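Local coordinates for uncharacterized protein (Pyrococcus furiosus, PDB 4XLZ) that probably removes an acetyl group from N,N'-diacetylchitobiose, as a metal-dependent deacetylase of family CE-14, at residues R90-S95 against R213-Q218; W142-S147 against Y191-N196; D200-M205 against I242-G247. One frame throughout, in Å; residues are numbered along the deposited sequence.

Contact 1 of 3, residues R90-S95 against R213-Q218; sequences REEEES and RAHRSQ
The methyl of A214 starts the contact, sitting against S95 with CB to CB at 4.1 Å, while its carbonyl O lies beside the CG of E91. H215 follows as the centre of an inverse gamma turn, and its ring drops into the angle between E91, E92 and S95. The backbone carbonyl of E91 lies over one ring face toward the rim, and the carboxylate of E92 stands at the edge, its plane turned 80° from the ring. There NE2 of H215 gives a weak bond to OE2 of E92 at 3.1 Å; OE1 of E92 accepts from the backbone N of D42. On the other ring nitrogen, a water 2.8 Å from ND1 of H215 donates to OE2 of E91. R216 swings outward and meets E94 in a long salt bridge, NH1 to OE2 at 3.5 Å. S217 then takes both oxygens of the E91 carboxylate: its N gives to OE1 at 2.8 Å, and its OG gives to the syn lone pair of OE2 at 2.7 Å. E91 gets there by an extended chain whose CG lies anti to its own carbonyl carbon (chi1 -69°). NE2 of Q218 in turn donates to OG of S217, 162° at the hydrogen. With an alanine at E91, N and OG of S217 are likely to lose their acceptors here, and the water at ND1 of H215 one partner. The whole is a loop between helices 205-213 and 221-240 clasped to helix 81-99, with E92 also reaching strand 103-109 and H215 touching D42, neighbour of cadmium ligand D43.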
loop_
_atom_site.group_PDB
_atom_site.type_symbol
_atom_site.label_atom_id
_atom_site.label_comp_id
_atom_site.label_asym_id
_atom_site.label_seq_id
_atom_site.Cartn_x
_atom_site.Cartn_y
_atom_site.Cartn_z
ATOM N N ARG A 90 -21.900 19.730 -11.927
ATOM C CA ARG A 90 -22.841 20.550 -12.757
ATOM C C ARG A 90 -22.089 21.591 -13.638
ATOM O O ARG A 90 -22.449 21.787 -14.794
ATOM C CB ARG A 90 -23.765 21.287 -11.820
ATOM C CG ARG A 90 -24.613 20.289 -11.040
ATOM C CD ARG A 90 -25.199 20.772 -9.736
ATOM N NE ARG A 90 -26.110 19.748 -9.131
ATOM C CZ ARG A 90 -26.878 19.976 -8.062
ATOM N NH1 ARG A 90 -26.852 21.187 -7.456
ATOM N NH2 ARG A 90 -27.646 18.992 -7.583
ATOM N N GLU A 91 -21.022 22.178 -13.061
ATOM C CA GLU A 91 -20.158 23.078 -13.903
ATOM C C GLU A 91 -19.623 22.418 -15.121
ATOM O O GLU A 91 -19.599 22.921 -16.208
ATOM C CB GLU A 91 -19.017 23.618 -13.069
ATOM C CG GLU A 91 -19.570 24.595 -12.037
ATOM C CD GLU A 91 -18.605 25.162 -11.034
ATOM O OE1 GLU A 91 -18.954 26.144 -10.255
ATOM O OE2 GLU A 91 -17.450 24.617 -10.886
ATOM N N GLU A 92 -19.121 21.161 -14.924
ATOM C CA GLU A 92 -18.609 20.472 -16.092
ATOM C C GLU A 92 -19.672 20.100 -17.141
ATOM O O GLU A 92 -19.419 20.129 -18.334
ATOM C CB GLU A 92 -17.831 19.146 -15.640
ATOM C CG GLU A 92 -17.070 18.520 -16.783
ATOM C CD GLU A 92 -15.799 19.286 -17.168
ATOM O OE1 GLU A 92 -14.656 18.924 -16.832
ATOM O OE2 GLU A 92 -15.885 20.261 -17.968
ATOM N N GLU A 93 -20.850 19.734 -16.626
ATOM C CA GLU A 93 -21.911 19.423 -17.623
ATOM C C GLU A 93 -22.219 20.707 -18.444
ATOM O O GLU A 93 -22.477 20.576 -19.634
ATOM C CB GLU A 93 -23.169 18.976 -16.861
ATOM C CG GLU A 93 -22.888 17.441 -16.336
ATOM C CD GLU A 93 -23.944 16.995 -15.320
ATOM O OE1 GLU A 93 -24.750 17.821 -14.785
ATOM O OE2 GLU A 93 -23.978 15.769 -15.075
ATOM N N GLU A 94 -22.235 21.851 -17.792
ATOM C CA GLU A 94 -22.533 23.126 -18.566
ATOM C C GLU A 94 -21.342 23.438 -19.513
ATOM O O GLU A 94 -21.511 23.802 -20.659
ATOM C CB GLU A 94 -22.769 24.212 -17.583
ATOM C CG GLU A 94 -22.838 25.679 -18.254
ATOM C CD GLU A 94 -23.137 26.834 -17.172
ATOM O OE1 GLU A 94 -23.943 26.533 -16.248
ATOM O OE2 GLU A 94 -22.622 28.012 -17.226
ATOM N N SER A 95 -20.082 23.305 -19.039
ATOM C CA SER A 95 -18.963 23.546 -19.912
ATOM C C SER A 95 -18.946 22.619 -21.088
ATOM O O SER A 95 -18.707 22.949 -22.244
ATOM C CB SER A 95 -17.700 23.302 -19.004
ATOM O OG SER A 95 -16.481 23.522 -19.704
ATOM N N ARG A 213 -14.887 29.563 -17.871
ATOM C CA ARG A 213 -15.510 30.293 -16.794
ATOM C C ARG A 213 -16.809 29.665 -16.289
ATOM O O ARG A 213 -17.246 29.996 -15.169
ATOM C CB ARG A 213 -15.762 31.802 -17.286
ATOM C CG ARG A 213 -14.517 32.604 -17.270
ATOM C CD ARG A 213 -14.801 34.098 -16.774
ATOM N NE ARG A 213 -14.946 34.129 -15.347
ATOM C CZ ARG A 213 -15.006 35.218 -14.569
ATOM N NH1 ARG A 213 -14.991 36.505 -15.126
ATOM N NH2 ARG A 213 -15.207 35.100 -13.305
ATOM N N ALA A 214 -17.370 28.719 -17.099
ATOM C CA ALA A 214 -18.511 27.951 -16.640
ATOM C C ALA A 214 -18.209 27.158 -15.310
ATOM O O ALA A 214 -19.128 26.862 -14.512
ATOM C CB ALA A 214 -18.958 26.972 -17.673
ATOM N N HIS A 215 -16.857 26.912 -15.098
ATOM C CA HIS A 215 -16.412 26.360 -13.814
ATOM C C HIS A 215 -16.280 27.473 -12.805
ATOM O O HIS A 215 -15.153 27.895 -12.390
ATOM C CB HIS A 215 -15.044 25.653 -14.071
ATOM C CG HIS A 215 -15.249 24.474 -14.930
ATOM N ND1 HIS A 215 -15.436 23.176 -14.417
ATOM C CD2 HIS A 215 -15.257 24.355 -16.269
ATOM C CE1 HIS A 215 -15.583 22.354 -15.432
ATOM N NE2 HIS A 215 -15.481 23.008 -16.593
ATOM N N ARG A 216 -17.444 28.037 -12.465
ATOM C CA ARG A 216 -17.478 29.257 -11.647
ATOM C C ARG A 216 -16.774 29.132 -10.318
ATOM O O ARG A 216 -16.159 30.053 -9.796
ATOM C CB ARG A 216 -18.914 29.688 -11.390
ATOM C CG ARG A 216 -19.635 30.048 -12.666
ATOM C CD ARG A 216 -21.084 30.383 -12.379
ATOM N NE ARG A 216 -21.903 30.148 -13.569
ATOM C CZ ARG A 216 -22.644 31.104 -14.160
ATOM N NH1 ARG A 216 -23.373 30.826 -15.247
ATOM N NH2 ARG A 216 -22.642 32.349 -13.654
ATOM N N SER A 217 -16.887 27.929 -9.665
ATOM C CA SER A 217 -16.305 27.763 -8.349
ATOM C C SER A 217 -14.775 27.880 -8.369
ATOM O O SER A 217 -14.157 28.174 -7.308
ATOM C CB SER A 217 -16.675 26.301 -7.848
ATOM O OG SER A 217 -16.068 25.347 -8.692
ATOM N N GLN A 218 -14.221 27.640 -9.536
ATOM C CA GLN A 218 -12.765 27.731 -9.642
ATOM C C GLN A 218 -12.301 29.135 -10.061
ATOM O O GLN A 218 -11.149 29.468 -9.888
ATOM C CB GLN A 218 -12.181 26.683 -10.607
ATOM C CG GLN A 218 -12.652 25.209 -10.146
ATOM C CD GLN A 218 -12.313 24.917 -8.793
ATOM O OE1 GLN A 218 -11.106 24.957 -8.485
ATOM N NE2 GLN A 218 -13.238 24.824 -7.874
HETATM O O HOH W 1 -15.246 22.899 -11.673
#

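Contact 2 of 3, residues W142-S147 against Y191-N196; sequences WLPYES and YTHKPN. With CD (cadmium ion), chain J.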
loop_
_atom_site.group_PDB
_atom_site.type_symbol
_atom_site.label_atom_id
_atom_site.label_comp_id
_atom_site.label_asym_id
_atom_site.label_seq_id
_atom_site.Cartn_x
_atom_site.Cartn_y
_atom_site.Cartn_z
ATOM N N TRP A 142 5.315 14.431 -18.615
ATOM C CA TRP A 142 6.718 14.911 -18.534
ATOM C C TRP A 142 6.761 16.435 -18.614
ATOM O O TRP A 142 7.895 17.009 -18.727
ATOM C CB TRP A 142 7.515 14.377 -19.707
ATOM C CG TRP A 142 7.609 12.832 -19.591
ATOM C CD1 TRP A 142 8.395 12.121 -18.712
ATOM C CD2 TRP A 142 6.842 11.898 -20.368
ATOM N NE1 TRP A 142 8.164 10.747 -18.917
ATOM C CE2 TRP A 142 7.230 10.595 -19.934
ATOM C CE3 TRP A 142 5.958 12.043 -21.435
ATOM C CZ2 TRP A 142 6.695 9.419 -20.521
ATOM C CZ3 TRP A 142 5.349 10.875 -21.979
ATOM C CH2 TRP A 142 5.761 9.598 -21.522
ATOM N N LEU A 143 5.660 17.157 -18.439
ATOM C CA LEU A 143 5.751 18.659 -18.458
ATOM C C LEU A 143 6.705 19.112 -17.355
ATOM O O LEU A 143 6.572 18.784 -16.156
ATOM C CB LEU A 143 4.347 19.116 -18.140
ATOM C CG LEU A 143 4.241 20.683 -18.027
ATOM C CD1 LEU A 143 4.478 21.310 -19.490
ATOM C CD2 LEU A 143 2.844 21.121 -17.525
ATOM N N PRO A 144 7.682 19.991 -17.723
ATOM C CA PRO A 144 8.610 20.394 -16.663
ATOM C C PRO A 144 7.941 21.154 -15.552
ATOM O O PRO A 144 7.019 22.009 -15.802
ATOM C CB PRO A 144 9.665 21.279 -17.430
ATOM C CG PRO A 144 9.619 20.680 -18.893
ATOM C CD PRO A 144 8.117 20.288 -19.094
ATOM N N TYR A 145 8.360 20.923 -14.328
ATOM C CA TYR A 145 7.885 21.575 -13.111
ATOM C C TYR A 145 6.446 21.319 -12.754
ATOM O O TYR A 145 5.909 21.924 -11.824
ATOM C CB TYR A 145 8.145 23.137 -13.211
ATOM C CG TYR A 145 9.683 23.384 -13.354
ATOM C CD1 TYR A 145 10.499 23.106 -12.262
ATOM C CD2 TYR A 145 10.198 23.827 -14.569
ATOM C CE1 TYR A 145 11.939 23.286 -12.419
ATOM C CE2 TYR A 145 11.560 24.072 -14.710
ATOM C CZ TYR A 145 12.420 23.732 -13.634
ATOM O OH TYR A 145 13.791 23.880 -13.783
ATOM N N GLU A 146 5.823 20.315 -13.408
ATOM C CA GLU A 146 4.457 19.971 -13.032
ATOM C C GLU A 146 4.438 19.405 -11.632
ATOM O O GLU A 146 5.007 18.308 -11.427
ATOM C CB GLU A 146 3.832 19.008 -14.029
ATOM C CG GLU A 146 2.424 18.579 -13.619
ATOM C CD GLU A 146 1.480 19.787 -13.327
ATOM O OE1 GLU A 146 1.219 20.457 -14.371
ATOM O OE2 GLU A 146 1.094 19.953 -12.163
ATOM N N SER A 147 3.803 20.061 -10.690
ATOM C CA SER A 147 3.899 19.729 -9.279
ATOM C C SER A 147 2.625 19.023 -8.736
ATOM O O SER A 147 2.575 18.726 -7.526
ATOM C CB SER A 147 4.122 20.964 -8.461
ATOM O OG SER A 147 5.446 21.456 -8.911
ATOM N N TYR A 191 -1.278 20.056 -22.518
ATOM C CA TYR A 191 -0.501 20.586 -21.412
ATOM C C TYR A 191 0.997 20.244 -21.614
ATOM O O TYR A 191 1.649 19.654 -20.692
ATOM C CB TYR A 191 -0.996 20.125 -20.031
ATOM C CG TYR A 191 -2.287 20.691 -19.452
ATOM C CD1 TYR A 191 -2.665 22.036 -19.693
ATOM C CD2 TYR A 191 -3.099 19.890 -18.636
ATOM C CE1 TYR A 191 -3.803 22.535 -19.108
ATOM C CE2 TYR A 191 -4.283 20.388 -18.016
ATOM C CZ TYR A 191 -4.610 21.732 -18.300
ATOM O OH TYR A 191 -5.645 22.201 -17.601
ATOM N N THR A 192 1.511 20.548 -22.829
ATOM C CA THR A 192 2.867 20.078 -23.201
ATOM C C THR A 192 3.808 21.212 -23.491
ATOM O O THR A 192 3.382 22.240 -24.114
ATOM C CB THR A 192 2.752 19.112 -24.362
ATOM O OG1 THR A 192 4.064 18.561 -24.620
ATOM C CG2 THR A 192 2.207 19.741 -25.696
ATOM N N HIS A 193 5.023 21.071 -23.004
ATOM C CA HIS A 193 6.145 22.003 -23.373
ATOM C C HIS A 193 6.746 21.614 -24.763
ATOM O O HIS A 193 7.550 22.420 -25.299
ATOM C CB HIS A 193 7.185 21.961 -22.230
ATOM C CG HIS A 193 8.481 22.702 -22.469
ATOM N ND1 HIS A 193 9.689 22.057 -22.444
ATOM C CD2 HIS A 193 8.768 24.025 -22.658
ATOM C CE1 HIS A 193 10.663 22.926 -22.645
ATOM N NE2 HIS A 193 10.138 24.121 -22.797
ATOM N N LYS A 194 6.453 20.400 -25.255
ATOM C CA LYS A 194 7.112 19.954 -26.502
ATOM C C LYS A 194 6.054 19.596 -27.534
ATOM O O LYS A 194 5.947 18.455 -28.030
ATOM C CB LYS A 194 8.051 18.736 -26.226
ATOM C CG LYS A 194 9.310 19.134 -25.392
ATOM C CD LYS A 194 10.292 19.962 -26.259
ATOM C CE LYS A 194 11.557 20.360 -25.464
ATOM N NZ LYS A 194 12.331 21.216 -26.394
ATOM N N PRO A 195 5.172 20.536 -27.911
ATOM C CA PRO A 195 4.167 20.143 -28.873
ATOM C C PRO A 195 4.812 19.946 -30.249
ATOM O O PRO A 195 5.818 20.619 -30.573
ATOM C CB PRO A 195 3.240 21.417 -28.921
ATOM C CG PRO A 195 4.234 22.565 -28.614
ATOM C CD PRO A 195 5.208 22.010 -27.536
ATOM N N ASN A 196 4.197 19.099 -31.033
ATOM C CA ASN A 196 4.623 18.927 -32.456
ATOM C C ASN A 196 3.459 19.070 -33.398
ATOM O O ASN A 196 3.624 18.868 -34.632
ATOM C CB ASN A 196 5.470 17.696 -32.721
ATOM C CG ASN A 196 4.854 16.441 -32.185
ATOM O OD1 ASN A 196 3.677 16.357 -31.946
ATOM N ND2 ASN A 196 5.675 15.422 -32.119
HETATM CD CD CD J . 11.426 25.942 -22.927
HETATM O O HOH W 2 12.529 24.013 -23.079
HETATM O O HOH W 3 13.421 26.491 -23.877
HETATM O O HOH W 4 9.700 27.442 -23.726
#
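A type II beta turn, L143 to E146, follows parallel strand 135-139 of the central sheet and lays its first two side chains on the loop that leaves neighbouring strand 186-190. L143 does most of the touching. With CG anti to its backbone N (chi1 177°), its CD1 reaches Y191 O at 3.5 Å and the backbone N of H193 at 3.6 Å, so the leucine meets main chain more than side chain. P144 comes next, its CD 3.7 Å from CB of H193, while its CG approaches the imidazole obliquely. The turn itself is closed by E146 N to L143 O at 3.2 Å. In 191-196, T192 makes an ST turn: its OG1 accepts from K194 N at 3.1 Å and also bonds D140. In the conformer of H193 given here, one of two, NE2 binds a cadmium ion at 2.2 Å; three waters and D265 of the third subunit are also ligands, so this metal bridges two chains. The OH of Y191 bonds D43, a ligand of the metal site. The contact joins the loops after these adjacent strands; the first leads into helix 149-164, where E146 touches H151, and the second into strand 197-200.

Contact 3 of 3, residues D200-M205 against I242-G247; sequences DITDLM and IGVRYG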
loop_
_atom_site.group_PDB
_atom_site.type_symbol
_atom_site.label_atom_id
_atom_site.label_comp_id
_atom_site.label_asym_id
_atom_site.label_seq_id
_atom_site.Cartn_x
_atom_site.Cartn_y
_atom_site.Cartn_z
ATOM N N ASP A 200 -4.998 25.829 -34.692
ATOM C CA ASP A 200 -5.327 27.276 -34.542
ATOM C C ASP A 200 -6.707 27.435 -33.945
ATOM O O ASP A 200 -7.669 26.879 -34.514
ATOM C CB ASP A 200 -5.278 27.855 -35.992
ATOM C CG ASP A 200 -5.618 29.353 -35.992
ATOM O OD1 ASP A 200 -5.824 29.966 -34.974
ATOM O OD2 ASP A 200 -5.653 29.871 -37.170
ATOM N N ILE A 201 -6.811 28.071 -32.788
ATOM C CA ILE A 201 -8.066 28.296 -32.150
ATOM C C ILE A 201 -8.450 29.794 -32.048
ATOM O O ILE A 201 -9.319 30.144 -31.222
ATOM C CB ILE A 201 -8.192 27.681 -30.698
ATOM C CG1 ILE A 201 -7.127 28.235 -29.830
ATOM C CG2 ILE A 201 -8.018 26.097 -30.830
ATOM C CD1 ILE A 201 -7.551 28.215 -28.362
ATOM N N THR A 202 -7.787 30.579 -32.906
ATOM C CA THR A 202 -7.958 32.066 -32.830
ATOM C C THR A 202 -9.450 32.430 -32.828
ATOM O O THR A 202 -9.942 33.220 -31.983
ATOM C CB THR A 202 -7.216 32.676 -33.985
ATOM O OG1 THR A 202 -5.831 32.469 -33.821
ATOM C CG2 THR A 202 -7.461 34.233 -33.888
ATOM N N ASP A 203 -10.218 31.835 -33.710
ATOM C CA ASP A 203 -11.647 32.291 -33.743
ATOM C C ASP A 203 -12.566 31.642 -32.713
ATOM O O ASP A 203 -13.736 32.016 -32.561
ATOM C CB ASP A 203 -12.216 31.982 -35.139
ATOM C CG ASP A 203 -11.589 32.908 -36.225
ATOM O OD1 ASP A 203 -11.066 34.039 -35.875
ATOM O OD2 ASP A 203 -11.604 32.428 -37.379
ATOM N N LEU A 204 -12.024 30.647 -31.967
ATOM C CA LEU A 204 -12.772 30.026 -30.873
ATOM C C LEU A 204 -12.285 30.392 -29.518
ATOM O O LEU A 204 -12.768 29.850 -28.524
ATOM C CB LEU A 204 -12.587 28.482 -31.030
ATOM C CG LEU A 204 -13.325 27.939 -32.243
ATOM C CD1 LEU A 204 -12.985 26.448 -32.435
ATOM C CD2 LEU A 204 -14.850 28.120 -32.051
HETATM N N MSE A 205 -11.415 31.404 -29.390
HETATM C CA MSE A 205 -10.889 31.738 -28.114
HETATM C C MSE A 205 -11.975 32.191 -27.165
HETATM O O MSE A 205 -11.989 31.863 -25.946
HETATM C CB MSE A 205 -9.773 32.812 -28.283
HETATM C CG MSE A 205 -9.141 33.193 -26.978
HETATM SE SE MSE A 205 -8.185 31.688 -26.136
HETATM C CE MSE A 205 -6.953 32.813 -25.051
ATOM N N ILE A 242 3.118 28.377 -35.087
ATOM C CA ILE A 242 2.619 28.187 -36.441
ATOM C C ILE A 242 2.135 29.558 -37.066
ATOM O O ILE A 242 1.354 29.560 -38.080
ATOM C CB ILE A 242 1.485 27.108 -36.550
ATOM C CG1 ILE A 242 0.250 27.465 -35.663
ATOM C CG2 ILE A 242 2.116 25.707 -36.255
ATOM C CD1 ILE A 242 -1.062 26.702 -36.014
ATOM N N GLY A 243 2.587 30.618 -36.438
ATOM C CA GLY A 243 2.233 32.008 -37.011
ATOM C C GLY A 243 0.750 32.426 -36.931
ATOM O O GLY A 243 0.262 33.210 -37.800
ATOM N N VAL A 244 0.002 31.922 -35.918
ATOM C CA VAL A 244 -1.366 32.329 -35.632
ATOM C C VAL A 244 -1.417 32.934 -34.242
ATOM O O VAL A 244 -0.499 32.836 -33.422
ATOM C CB VAL A 244 -2.437 31.160 -35.845
ATOM C CG1 VAL A 244 -2.334 30.489 -37.157
ATOM C CG2 VAL A 244 -2.318 30.133 -34.631
ATOM N N ARG A 245 -2.493 33.701 -33.988
ATOM C CA ARG A 245 -2.597 34.419 -32.709
ATOM C C ARG A 245 -2.697 33.392 -31.503
ATOM O O ARG A 245 -1.967 33.578 -30.580
ATOM C CB ARG A 245 -3.823 35.345 -32.694
ATOM C CG ARG A 245 -3.767 36.305 -31.574
ATOM C CD ARG A 245 -4.998 37.222 -31.595
ATOM N NE ARG A 245 -4.845 38.223 -30.560
ATOM C CZ ARG A 245 -5.873 39.013 -30.085
ATOM N NH1 ARG A 245 -5.601 39.929 -29.139
ATOM N NH2 ARG A 245 -7.171 38.899 -30.470
ATOM N N TYR A 246 -3.678 32.505 -31.601
ATOM C CA TYR A 246 -3.961 31.596 -30.448
ATOM C C TYR A 246 -3.967 30.178 -30.996
ATOM O O TYR A 246 -4.657 29.831 -31.951
ATOM C CB TYR A 246 -5.352 31.919 -29.869
ATOM C CG TYR A 246 -5.452 33.322 -29.307
ATOM C CD1 TYR A 246 -4.448 33.823 -28.463
ATOM C CD2 TYR A 246 -6.624 34.019 -29.530
ATOM C CE1 TYR A 246 -4.616 35.138 -27.859
ATOM C CE2 TYR A 246 -6.795 35.298 -28.952
ATOM C CZ TYR A 246 -5.815 35.830 -28.149
ATOM O OH TYR A 246 -5.846 37.054 -27.508
ATOM N N GLY A 247 -3.198 29.323 -30.274
ATOM C CA GLY A 247 -3.151 27.887 -30.657
ATOM C C GLY A 247 -3.262 27.013 -29.386
ATOM O O GLY A 247 -3.119 27.436 -28.271
#
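D200 and G247 face each other as an antiparallel non-hydrogen-bonded pair, CA to CA 4.5 Å, and just beyond them I201 N bonds Y246 O at 2.9 Å. The side chains continue that grip. OG1 of T202 receives the backbone N of Y246 at 3.1 Å, with 163° at the hydrogen, and donates in turn to OD1 of D200 at 2.8 Å. That same carboxylate oxygen also accepts T202 N, an Asx turn, so two bonds hold the D200 side chain; OD1 offers its syn lone pair to the hydroxyl, and the amide comes from the anti side, well out of plane. Fixed this way, the carboxylate lies obliquely against V244, whose CG1 is 3.4 Å from OD2. The ring of Y246 is packed between two side chains. Over one face stands the methyl of M205, a selenomethionine, with CE 4.3 Å from the ring centroid in a CH-pi contact and SE farther off in a Met-aromatic one. CG anti to the backbone N and a bend at chi2 (64°) carry SE and CE there, while CB of M205, placed by the backbone, lies 3.6 Å from CD2 of Y246. The opposite face is covered by CG of R245. The hydroxyl of Y246 bonds R232. G243, the C-prime residue of a Schellman motif, ends helix 221-240 and turns the chain toward strand 247-250; the contact ties that exit to the end of strand 197-200 and the start of helix 205-213, with M205 and Y246 both packing against T235 of helix 221-240.

Along the chain, contact 2 is nested inside the loop that contact 1 closes, whereas contacts 1 and 3 alternate and share helices 205-213 and 221-240 between their segments. Contacts 2 and 3 run in series, joined by strand 197-200, with centres 20 Å apart. Contact 1 stands farther off, its centre about 25 Å from that of contact 2 and 23 Å from that of contact 3, and the nearest atoms stay about 10 and 9 Å away. Contacts 1 and 2 approach the metal centre of H40, D43 and H151 through D42 and D43: side chains of E92 and Y191 come within about 9 and 5 Å of bound cadmium. Y246 of contact 3 stays about 14 Å from cadmium.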